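Local coordinates for PbSGBP-B lipoprotein (PDB 6D2Y) that probably binds polysaccharide at the cell surface, as a lipoprotein linked to a Prevotella polysaccharide utilization locus, at residues N257-G262 against F278-W283; I332-P337 against S400-E405; N360-A365 against S423-L428. All blocks are in the same frame, centred on the assembly; numbering follows the deposited sequence.

Contact 1 of 3, residues N257-G262 against F278-W283; sequences NYMQIG and FSFEYW. With MG (magnesium ion), chain B.
This contact lies in the core of the beta sandwich, where strand 258-261 of one sheet packs against strand 279-282 of the other. Met259 packs on Phe280. The selenomethionine methyl CE of Met259 lies over one face of the Phe280 ring, 4.1 Å from the ring centroid and 29° off the ring normal, which makes a CH-pi contact. Its closest ring atom is Phe280 CG, 3.6 Å from Met259 CE. Met259 SE comes in obliquely, 4.7 Å from the centroid of the Phe280 ring, a Met-aromatic contact. The Met259 chain leaves with CG opposite the backbone N (chi1 -173°) and then bends at chi2 and chi3. These bends fold SE and CE back against the ring.

The second patch is at Phe278. Methyl CG2 of Ile261 touches Phe278 CA at 3.5 Å and lies near the plane of the ring, at its edge. Gly262 CA comes to the same ring, 4.0 Å from Phe278 CD1. No hydrogen bond crosses between the segments.

Gln260 NE2 donates a fairly straight hydrogen bond to Gly262 O at 2.7 Å, on a carbonyl lone pair. The backbone oxygen Asn257 O binds magnesium at 2.5 Å, together with a water and Asp225, Asp227, Ser255 and Asp452. The apolar face-to-face packing of two sheets is that of a beta sandwich, here with a metal site beside one strand.

Contact 2 of 3, residues I332-P337 against S400-E405; sequences IIFGSP and SDFNLE
The contact belongs to the apolar interior of the glycan-binding-protein family domain, where Phe402, the centre of an inverse gamma turn, packs its ring against strand 330-335. Phe402 is the one residue of 400-405 that touches the strand segment, and it meets both Ile332 and Phe334. Its CE2 corner does most of the touching. Phe402 CE2 is 3.6 Å from Phe334 CD2, and it lies near the plane of the Phe334 ring, at the edge. The two ring planes are tilted by 42°, with the Phe334 and Phe402 centroids 5.6 Å apart.

The same corner rests on the backbone of the strand, with Phe402 CE2 3.1 Å from Ile332 O. Methyl CG2 of Ile332 adds a looser apolar touch, 4.0 Å from Phe402 CE2. With CG anti to its own carbonyl carbon (chi1 -76°), Phe402 points its ring at the strand. No hydrogen bond joins the two segments.

Within the turn region, Asn403 ND2 donates to Ser400 O at 2.6 Å. The bond lies in the carbonyl plane, on a lone pair, and almost in the amide plane of Asn403. It ties the residues before and after Phe402 together.

Leu313 of strand 311-318 touches Ile332, Phe334 and Phe402 alike. Ile397 of strand 393-398 packs on Ile332 and Phe402, while Phe421 meets the Phe334 ring edge-to-face. The loop residue Phe402 thus sits between strand 330-335 and strands 311-318 and 393-398 of the other sheet.

Contact 3 of 3, residues N360-A365 against S423-L428; sequences NTWFHA and SLNIFL
Segment 360-365 is an irregular loop that runs past strand 423-428, and the closest CA atoms, those of Phe363 and Asn425, are 8.5 Å apart. Side chains therefore bridge the gap. Asn425 reaches across to Trp362 and Phe363. Its CG lies at the edge of the indole, 3.7 Å from Trp362 CZ2, with amide and ring planes 68° apart. Asn425 ND2 also approaches the Phe363 ring obliquely, 3.8 Å from Phe363 CD2.

A water joins the polar groups. It accepts from Trp362 NE1 at 3.0 Å and from Asn425 ND2 at 3.1 Å. Asn425 OD1 accepts instead from Trp283 NE1, so both ends of the buried amide are held.

With CG between the backbone N and the carbonyl carbon (chi1 57°), Phe363 turns its ring toward strand 423-428. There Phe363 CE1 meets the edge of the Phe427 ring, 3.7 Å from Phe427 CD2. The ring planes are 85° apart, and the centroids of Phe363 and Phe427 lie 5.8 Å apart.

Trp274 packs edge-to-face on Phe427 and also meets His364. Trp362 rests on Ile333 of strand 330-335. The loop thus covers the face of strand 423-428 between its neighbours 279-282 and 330-335.

How the contacts relate
The three contacts lie in one family domain, and all use the four-stranded antiparallel sheet 279-282, 423-428, 330-335, 372-374. Contact 1 closes along the chain before the other two open, while contacts 2 and 3 interleave. The centres of contacts 1 and 2 are about 17 Å apart. Those of contacts 1 and 3 are about 13 Å apart, and those of contacts 2 and 3 about 9 Å. Strand 423-428 is the middle piece: Phe280 N reaches Ile426 O at 2.8 Å, and Asn425 N reaches Ile333 O at 2.8 Å, both probable hydrogen bonds. Of the three, contact 1 alone holds a magnesium ligand. Together they place this sheet between the metal-bearing sheet and a covering loop.

Contact 1 of 3, residues N257-G262 against F278-W283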
# COMPACT_ATOMS: atom_id res chain seq x y z
N ASN A 257 1.12 -23.62 7.09
CA ASN A 257 2.56 -23.46 7.23
C ASN A 257 2.97 -22.01 7.00
O ASN A 257 2.34 -21.27 6.24
CB ASN A 257 3.30 -24.35 6.23
CG ASN A 257 3.21 -25.82 6.59
OD1 ASN A 257 3.20 -26.18 7.77
ND2 ASN A 257 3.14 -26.67 5.58
N TYR A 258 4.04 -21.62 7.67
CA TYR A 258 4.71 -20.35 7.43
C TYR A 258 6.19 -20.62 7.22
O TYR A 258 6.71 -21.68 7.57
CB TYR A 258 4.51 -19.37 8.60
CG TYR A 258 5.01 -19.90 9.92
CD1 TYR A 258 4.15 -20.52 10.82
CD2 TYR A 258 6.35 -19.80 10.28
CE1 TYR A 258 4.60 -21.02 12.03
CE2 TYR A 258 6.82 -20.30 11.48
CZ TYR A 258 5.94 -20.90 12.35
OH TYR A 258 6.40 -21.39 13.55
N MSE A 259 6.87 -19.63 6.66
CA MSE A 259 8.31 -19.71 6.49
C MSE A 259 8.97 -18.75 7.47
O MSE A 259 8.51 -17.63 7.65
CB MSE A 259 8.69 -19.39 5.04
CG MSE A 259 10.15 -19.59 4.66
SE MSE A 259 11.31 -18.13 5.18
CE MSE A 259 10.72 -16.82 3.87
N GLN A 260 10.04 -19.21 8.13
CA GLN A 260 10.65 -18.46 9.22
C GLN A 260 12.10 -18.14 8.89
O GLN A 260 12.88 -19.03 8.53
CB GLN A 260 10.58 -19.25 10.53
CG GLN A 260 11.27 -18.56 11.70
CD GLN A 260 11.21 -19.37 12.97
OE1 GLN A 260 10.13 -19.73 13.44
NE2 GLN A 260 12.37 -19.63 13.56
N ILE A 261 12.45 -16.86 9.02
CA ILE A 261 13.83 -16.40 8.90
C ILE A 261 14.35 -16.09 10.29
O ILE A 261 13.69 -15.38 11.07
CB ILE A 261 13.92 -15.16 7.99
CG1 ILE A 261 13.39 -15.47 6.59
CG2 ILE A 261 15.35 -14.64 7.92
CD1 ILE A 261 13.36 -14.27 5.67
N GLY A 262 15.52 -16.63 10.62
CA GLY A 262 16.06 -16.49 11.96
C GLY A 262 15.42 -17.47 12.93
O GLY A 262 14.49 -18.21 12.60
N PHE A 278 19.86 -16.12 7.57
CA PHE A 278 18.77 -15.22 7.24
C PHE A 278 18.56 -15.12 5.73
O PHE A 278 18.32 -14.04 5.19
CB PHE A 278 19.00 -13.84 7.84
CG PHE A 278 19.62 -13.86 9.21
CD1 PHE A 278 18.84 -14.17 10.32
CD2 PHE A 278 20.95 -13.55 9.40
CE1 PHE A 278 19.40 -14.19 11.59
CE2 PHE A 278 21.51 -13.57 10.66
CZ PHE A 278 20.73 -13.89 11.76
N SER A 279 18.67 -16.24 5.03
CA SER A 279 18.48 -16.28 3.59
C SER A 279 17.45 -17.35 3.24
O SER A 279 17.63 -18.52 3.56
CB SER A 279 19.80 -16.58 2.87
OG SER A 279 19.60 -16.75 1.48
N PHE A 280 16.36 -16.93 2.60
CA PHE A 280 15.43 -17.84 1.96
C PHE A 280 15.66 -17.80 0.46
O PHE A 280 15.75 -16.72 -0.13
CB PHE A 280 13.97 -17.48 2.28
CG PHE A 280 12.97 -18.21 1.43
CD1 PHE A 280 12.36 -17.57 0.36
CD2 PHE A 280 12.65 -19.53 1.69
CE1 PHE A 280 11.44 -18.24 -0.44
CE2 PHE A 280 11.73 -20.21 0.90
CZ PHE A 280 11.13 -19.56 -0.17
N GLU A 281 15.78 -18.97 -0.16
CA GLU A 281 16.13 -19.07 -1.57
C GLU A 281 15.19 -20.03 -2.27
O GLU A 281 15.13 -21.22 -1.92
CB GLU A 281 17.59 -19.52 -1.73
CG GLU A 281 18.60 -18.69 -0.95
CD GLU A 281 19.80 -19.51 -0.47
OE1 GLU A 281 19.84 -20.72 -0.74
OE2 GLU A 281 20.69 -18.92 0.17
N TYR A 282 14.46 -19.53 -3.26
CA TYR A 282 13.72 -20.37 -4.20
C TYR A 282 14.32 -20.17 -5.59
O TYR A 282 14.13 -19.12 -6.21
CB TYR A 282 12.23 -20.05 -4.22
CG TYR A 282 11.48 -20.88 -5.25
CD1 TYR A 282 11.03 -22.15 -4.95
CD2 TYR A 282 11.26 -20.39 -6.54
CE1 TYR A 282 10.37 -22.92 -5.89
CE2 TYR A 282 10.61 -21.16 -7.48
CZ TYR A 282 10.16 -22.42 -7.15
OH TYR A 282 9.50 -23.18 -8.09
N TRP A 283 15.03 -21.18 -6.07
CA TRP A 283 15.63 -21.16 -7.40
C TRP A 283 14.85 -22.12 -8.29
O TRP A 283 14.66 -23.29 -7.93
CB TRP A 283 17.11 -21.54 -7.34
CG TRP A 283 17.90 -20.71 -6.36
CD1 TRP A 283 17.56 -19.47 -5.88
CD2 TRP A 283 19.15 -21.05 -5.74
NE1 TRP A 283 18.53 -19.03 -5.00
CE2 TRP A 283 19.51 -19.98 -4.90
CE3 TRP A 283 19.99 -22.16 -5.82
CZ2 TRP A 283 20.68 -19.99 -4.15
CZ3 TRP A 283 21.15 -22.17 -5.07
CH2 TRP A 283 21.49 -21.09 -4.25
MG MG B . 0.38 -20.58 4.91
O HOH W 1 -1.12 -19.68 3.91

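Contact 2 of 3, residues I332-P337 against S400-E405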
# COMPACT_ATOMS: atom_id res chain seq x y z
N ILE A 332 15.00 -8.22 -1.06
CA ILE A 332 14.13 -9.14 -1.77
C ILE A 332 14.52 -9.08 -3.24
O ILE A 332 14.26 -8.08 -3.92
CB ILE A 332 12.65 -8.80 -1.56
CG1 ILE A 332 12.34 -8.68 -0.06
CG2 ILE A 332 11.75 -9.84 -2.21
CD1 ILE A 332 11.04 -7.99 0.25
N ILE A 333 15.16 -10.14 -3.74
CA ILE A 333 15.78 -10.13 -5.06
C ILE A 333 15.08 -11.14 -5.96
O ILE A 333 15.08 -12.34 -5.66
CB ILE A 333 17.29 -10.44 -4.99
CG1 ILE A 333 17.94 -9.73 -3.80
CG2 ILE A 333 17.98 -10.04 -6.28
CD1 ILE A 333 18.27 -10.66 -2.65
N PHE A 334 14.49 -10.65 -7.05
CA PHE A 334 14.00 -11.51 -8.12
C PHE A 334 15.11 -11.74 -9.13
O PHE A 334 15.97 -10.88 -9.34
CB PHE A 334 12.79 -10.88 -8.81
CG PHE A 334 11.49 -11.11 -8.09
CD1 PHE A 334 10.86 -12.34 -8.16
CD2 PHE A 334 10.89 -10.10 -7.36
CE1 PHE A 334 9.66 -12.56 -7.51
CE2 PHE A 334 9.69 -10.31 -6.70
CZ PHE A 334 9.07 -11.55 -6.78
N GLY A 335 15.08 -12.90 -9.76
CA GLY A 335 16.14 -13.27 -10.69
C GLY A 335 15.62 -14.10 -11.84
O GLY A 335 14.65 -14.85 -11.70
N SER A 336 16.28 -13.96 -12.98
CA SER A 336 16.02 -14.74 -14.18
C SER A 336 16.82 -16.03 -14.15
O SER A 336 17.77 -16.17 -13.37
CB SER A 336 16.39 -13.92 -15.41
OG SER A 336 17.79 -13.72 -15.50
N PRO A 337 16.45 -17.02 -14.97
CA PRO A 337 17.27 -18.23 -15.06
C PRO A 337 18.69 -17.94 -15.53
O PRO A 337 19.60 -18.72 -15.21
CB PRO A 337 16.52 -19.10 -16.08
CG PRO A 337 15.12 -18.61 -16.03
CD PRO A 337 15.23 -17.13 -15.79
N SER A 400 7.85 -1.62 -8.55
CA SER A 400 8.55 -0.42 -9.00
C SER A 400 9.61 0.03 -8.00
O SER A 400 10.48 0.82 -8.37
CB SER A 400 7.54 0.71 -9.24
OG SER A 400 6.78 0.96 -8.07
N ASP A 401 9.56 -0.45 -6.76
CA ASP A 401 10.54 -0.10 -5.74
C ASP A 401 11.70 -1.09 -5.68
O ASP A 401 12.54 -0.99 -4.78
CB ASP A 401 9.88 -0.00 -4.37
CG ASP A 401 9.33 1.39 -4.09
OD1 ASP A 401 9.90 2.36 -4.63
OD2 ASP A 401 8.35 1.50 -3.33
N PHE A 402 11.77 -2.04 -6.62
CA PHE A 402 12.93 -2.92 -6.72
C PHE A 402 14.02 -2.23 -7.54
O PHE A 402 14.49 -2.78 -8.53
CB PHE A 402 12.54 -4.25 -7.38
CG PHE A 402 11.78 -5.18 -6.48
CD1 PHE A 402 10.53 -4.84 -5.98
CD2 PHE A 402 12.31 -6.42 -6.14
CE1 PHE A 402 9.84 -5.70 -5.15
CE2 PHE A 402 11.62 -7.28 -5.32
CZ PHE A 402 10.38 -6.92 -4.82
N ASN A 403 14.42 -1.03 -7.12
CA ASN A 403 15.34 -0.20 -7.89
C ASN A 403 16.58 0.17 -7.09
O ASN A 403 17.18 1.22 -7.32
CB ASN A 403 14.63 1.06 -8.39
CG ASN A 403 13.92 1.82 -7.29
OD1 ASN A 403 14.56 2.43 -6.43
ND2 ASN A 403 12.59 1.78 -7.29
N LEU A 404 16.96 -0.67 -6.14
CA LEU A 404 18.19 -0.49 -5.39
C LEU A 404 19.12 -1.66 -5.67
O LEU A 404 18.73 -2.67 -6.27
CB LEU A 404 17.92 -0.37 -3.88
CG LEU A 404 17.40 0.98 -3.37
CD1 LEU A 404 15.92 1.16 -3.67
CD2 LEU A 404 17.66 1.14 -1.88
N GLU A 405 20.37 -1.53 -5.24
CA GLU A 405 21.38 -2.56 -5.44
C GLU A 405 22.00 -2.91 -4.09
O GLU A 405 21.86 -2.18 -3.11
CB GLU A 405 22.43 -2.10 -6.48
CG GLU A 405 23.72 -2.87 -6.52
CD GLU A 405 23.73 -3.90 -7.63
OE1 GLU A 405 22.79 -3.90 -8.45
OE2 GLU A 405 24.67 -4.73 -7.70

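Contact 3 of 3, residues N360-A365 against S423-L428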
# COMPACT_ATOMS: atom_id res chain seq x y z
N ASN A 360 25.68 -17.84 -5.28
CA ASN A 360 25.26 -16.77 -4.38
C ASN A 360 25.94 -15.45 -4.74
O ASN A 360 26.06 -14.57 -3.88
CB ASN A 360 25.54 -17.13 -2.92
CG ASN A 360 26.99 -17.49 -2.66
OD1 ASN A 360 27.86 -17.28 -3.51
ND2 ASN A 360 27.25 -18.04 -1.48
N THR A 361 26.38 -15.30 -5.99
CA THR A 361 26.98 -14.07 -6.47
C THR A 361 26.05 -13.24 -7.33
O THR A 361 26.34 -12.07 -7.60
CB THR A 361 28.25 -14.38 -7.28
OG1 THR A 361 27.90 -15.11 -8.46
CG2 THR A 361 29.23 -15.21 -6.45
N TRP A 362 24.92 -13.81 -7.77
CA TRP A 362 24.08 -13.15 -8.75
C TRP A 362 23.39 -11.91 -8.19
O TRP A 362 23.08 -10.98 -8.94
CB TRP A 362 23.05 -14.13 -9.31
CG TRP A 362 22.01 -14.54 -8.32
CD1 TRP A 362 22.13 -15.50 -7.36
CD2 TRP A 362 20.69 -14.00 -8.19
NE1 TRP A 362 20.97 -15.59 -6.64
CE2 TRP A 362 20.07 -14.68 -7.13
CE3 TRP A 362 19.98 -13.00 -8.87
CZ2 TRP A 362 18.76 -14.40 -6.73
CZ3 TRP A 362 18.69 -12.72 -8.47
CH2 TRP A 362 18.09 -13.42 -7.41
N PHE A 363 23.13 -11.89 -6.88
CA PHE A 363 22.48 -10.73 -6.27
C PHE A 363 23.47 -9.71 -5.74
O PHE A 363 23.05 -8.68 -5.19
CB PHE A 363 21.53 -11.18 -5.14
CG PHE A 363 22.20 -11.98 -4.06
CD1 PHE A 363 22.78 -11.36 -2.97
CD2 PHE A 363 22.22 -13.37 -4.12
CE1 PHE A 363 23.38 -12.09 -1.97
CE2 PHE A 363 22.82 -14.11 -3.12
CZ PHE A 363 23.40 -13.47 -2.04
N HIS A 364 24.77 -9.93 -5.90
CA HIS A 364 25.78 -8.94 -5.54
C HIS A 364 26.93 -8.98 -6.55
O HIS A 364 28.11 -9.05 -6.20
CB HIS A 364 26.27 -9.14 -4.11
CG HIS A 364 27.07 -10.38 -3.89
ND1 HIS A 364 28.45 -10.38 -3.82
CD2 HIS A 364 26.69 -11.67 -3.70
CE1 HIS A 364 28.88 -11.61 -3.61
NE2 HIS A 364 27.83 -12.41 -3.53
N ALA A 365 26.59 -8.91 -7.84
CA ALA A 365 27.55 -9.01 -8.92
C ALA A 365 28.03 -7.65 -9.42
O ALA A 365 28.73 -7.58 -10.44
CB ALA A 365 26.96 -9.81 -10.08
N SER A 423 13.09 -16.73 -10.16
CA SER A 423 13.56 -17.14 -8.85
C SER A 423 13.46 -15.97 -7.88
O SER A 423 13.40 -14.81 -8.28
CB SER A 423 15.00 -17.67 -8.91
OG SER A 423 15.10 -18.76 -9.80
N LEU A 424 13.46 -16.30 -6.59
CA LEU A 424 13.30 -15.29 -5.55
C LEU A 424 14.23 -15.58 -4.39
O LEU A 424 14.29 -16.71 -3.90
CB LEU A 424 11.85 -15.25 -5.04
CG LEU A 424 11.60 -14.24 -3.92
CD1 LEU A 424 11.66 -12.82 -4.46
CD2 LEU A 424 10.26 -14.51 -3.24
N ASN A 425 14.95 -14.55 -3.95
CA ASN A 425 15.78 -14.60 -2.75
C ASN A 425 15.29 -13.56 -1.76
O ASN A 425 14.96 -12.43 -2.14
CB ASN A 425 17.25 -14.35 -3.08
CG ASN A 425 18.02 -15.62 -3.37
OD1 ASN A 425 17.43 -16.63 -3.75
ND2 ASN A 425 19.33 -15.58 -3.18
N ILE A 426 15.23 -13.95 -0.49
CA ILE A 426 14.97 -13.03 0.62
C ILE A 426 16.15 -13.15 1.57
O ILE A 426 16.34 -14.19 2.20
CB ILE A 426 13.64 -13.33 1.33
CG1 ILE A 426 12.50 -13.39 0.31
CG2 ILE A 426 13.37 -12.29 2.40
CD1 ILE A 426 11.13 -13.15 0.91
N PHE A 427 16.94 -12.08 1.67
CA PHE A 427 18.20 -12.10 2.40
C PHE A 427 18.27 -10.87 3.30
O PHE A 427 18.23 -9.74 2.81
CB PHE A 427 19.39 -12.14 1.44
CG PHE A 427 20.67 -12.64 2.07
CD1 PHE A 427 20.70 -13.04 3.39
CD2 PHE A 427 21.84 -12.68 1.33
CE1 PHE A 427 21.88 -13.49 3.96
CE2 PHE A 427 23.02 -13.13 1.89
CZ PHE A 427 23.04 -13.54 3.21
N LEU A 428 18.38 -11.11 4.61
CA LEU A 428 18.60 -10.04 5.58
C LEU A 428 20.10 -9.77 5.64
O LEU A 428 20.85 -10.50 6.29
CB LEU A 428 18.07 -10.45 6.95
CG LEU A 428 16.63 -10.15 7.36
CD1 LEU A 428 15.64 -10.49 6.27
CD2 LEU A 428 16.32 -10.95 8.62
O HOH W 2 21.90 -16.95 -4.17